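Local coordinates for protein anabena Tic22 (Anabaena sp., PDB 4EV1) that probably acts as a chaperone of the Tic22-like family in protein transport associated with thylakoids, at residues V133-V138 / L161-Q166. Residues are numbered along the deposited sequence; the frame is centred on the assembly and turned at random.
Sequences VPMFAV and LFLSKQ
The F136 ring lies flat against the first turn of helix 165-175, with K165 CB 3.7 Å from the ring centroid and only 9° off its normal, a CH-pi contact over the face. K165 crosses the ring at about a right angle; with CG anti to its backbone N (chi1 -169°), CB sits over the ring centre and CG reaches toward CD2 and CE2, while the rest of the lysine chain departs from the ring. L163 O approaches the same ring at its edge, in plane, 3.7 Å from CE1. Helix 110-121 adds E112 and L119 around this ring, and the E112 carboxylate is hydrogen-bonded to both K165 N and S164 OG, the N-cap residue, through one oxygen each. Were this phenylalanine replaced by an alanine, K165 CB and CG would probably lose their aromatic partner and a gap would open beside the start of the helix.

The backbones of F136 and F162 illustrate how two small sheets can be joined by a single antiparallel bridge. The two residues form a hydrogen-bonded pair: F136 N donates to F162 O at 2.8 Å, bent to 140° at the hydrogen, and F162 N returns a straighter bond to F136 O at 3.0 Å. Strand 134-139, paired on its other edge with 183-188, is thereby linked to the end of strand 156-162, where the chain turns into the helix. Beyond the bridge, a water donates to both P134 O and L163 O.

On the face away from the F136 ring, M135 and L163 run alongside each other in the same direction. The bend at chi3 brings M135 CE tightly against L163 CD2, at 3.3 Å, and onto L161 CB. The other L163 methyl, CD1, meets V133 CG1 at 3.6 Å, while A137 CB rests on L161 CD2 at 3.7 Å.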
# COMPACT_ATOMS: atom_id res chain seq x y z
N VAL A 133 -4.87 1.80 4.22
CA VAL A 133 -3.51 2.32 4.10
C VAL A 133 -3.62 3.77 3.70
O VAL A 133 -4.21 4.06 2.68
CB VAL A 133 -2.74 1.59 3.00
CG1 VAL A 133 -1.30 2.12 2.89
CG2 VAL A 133 -2.71 0.05 3.28
N PRO A 134 -3.09 4.70 4.50
CA PRO A 134 -3.24 6.09 4.08
C PRO A 134 -2.30 6.46 2.94
O PRO A 134 -1.31 5.75 2.68
CB PRO A 134 -2.90 6.91 5.33
CG PRO A 134 -2.09 6.01 6.17
CD PRO A 134 -2.45 4.58 5.82
N MET A 135 -2.67 7.52 2.23
CA MET A 135 -1.81 8.18 1.25
C MET A 135 -1.95 9.71 1.44
O MET A 135 -2.96 10.20 1.98
CB MET A 135 -2.22 7.79 -0.16
CG MET A 135 -2.22 6.28 -0.42
SD MET A 135 -2.46 5.86 -2.16
CE MET A 135 -0.84 6.09 -2.77
N PHE A 136 -0.97 10.45 0.97
CA PHE A 136 -0.90 11.86 1.26
C PHE A 136 -0.68 12.60 -0.01
O PHE A 136 0.23 12.25 -0.76
CB PHE A 136 0.21 12.14 2.26
CG PHE A 136 0.15 11.26 3.48
CD1 PHE A 136 0.81 10.05 3.51
CD2 PHE A 136 -0.61 11.63 4.58
CE1 PHE A 136 0.74 9.23 4.62
CE2 PHE A 136 -0.67 10.82 5.71
CZ PHE A 136 0.01 9.61 5.72
N ALA A 137 -1.51 13.63 -0.25
CA ALA A 137 -1.39 14.38 -1.50
C ALA A 137 -1.36 15.85 -1.15
O ALA A 137 -2.18 16.34 -0.33
CB ALA A 137 -2.57 14.05 -2.44
N VAL A 138 -0.41 16.56 -1.76
CA VAL A 138 -0.25 17.98 -1.50
C VAL A 138 -1.18 18.80 -2.38
O VAL A 138 -1.30 18.54 -3.57
CB VAL A 138 1.19 18.41 -1.71
CG1 VAL A 138 1.36 19.96 -1.60
CG2 VAL A 138 2.05 17.68 -0.69
N LEU A 161 1.01 10.62 -5.26
CA LEU A 161 0.36 10.23 -4.03
C LEU A 161 1.35 9.42 -3.13
O LEU A 161 1.81 8.32 -3.46
CB LEU A 161 -0.90 9.44 -4.32
CG LEU A 161 -1.85 10.00 -5.39
CD1 LEU A 161 -3.02 9.03 -5.65
CD2 LEU A 161 -2.34 11.35 -4.98
N PHE A 162 1.70 10.00 -1.99
CA PHE A 162 2.74 9.44 -1.15
C PHE A 162 2.19 8.47 -0.15
O PHE A 162 1.19 8.75 0.54
CB PHE A 162 3.50 10.55 -0.42
CG PHE A 162 4.14 11.56 -1.35
CD1 PHE A 162 5.35 11.27 -2.00
CD2 PHE A 162 3.52 12.76 -1.61
CE1 PHE A 162 5.94 12.20 -2.87
CE2 PHE A 162 4.10 13.70 -2.46
CZ PHE A 162 5.30 13.42 -3.09
N LEU A 163 2.86 7.34 -0.02
CA LEU A 163 2.54 6.40 1.05
C LEU A 163 3.17 6.85 2.38
O LEU A 163 2.80 6.35 3.46
CB LEU A 163 3.01 5.00 0.69
CG LEU A 163 2.13 4.09 -0.18
CD1 LEU A 163 0.78 3.79 0.53
CD2 LEU A 163 1.91 4.64 -1.58
N SER A 164 4.11 7.80 2.30
CA SER A 164 4.73 8.31 3.48
C SER A 164 4.54 9.83 3.68
O SER A 164 4.89 10.63 2.81
CB SER A 164 6.20 7.96 3.46
OG SER A 164 6.73 8.37 4.68
N LYS A 165 4.02 10.20 4.83
CA LYS A 165 3.73 11.58 5.12
C LYS A 165 4.93 12.49 5.04
O LYS A 165 4.80 13.56 4.59
CB LYS A 165 3.04 11.72 6.45
CG LYS A 165 2.49 13.05 6.68
CD LYS A 165 2.43 13.27 8.09
CE LYS A 165 3.04 14.56 8.42
NZ LYS A 165 1.95 15.53 8.44
N GLN A 166 6.08 12.02 5.47
CA GLN A 166 7.32 12.80 5.41
C GLN A 166 7.67 13.22 3.99
O GLN A 166 8.16 14.34 3.79
CB GLN A 166 8.51 12.05 6.06
CG GLN A 166 8.96 10.86 5.23
CD GLN A 166 9.91 9.92 5.97
OE1 GLN A 166 11.08 10.28 6.20
NE2 GLN A 166 9.44 8.70 6.29
O HOH W 1 0.69 4.74 4.33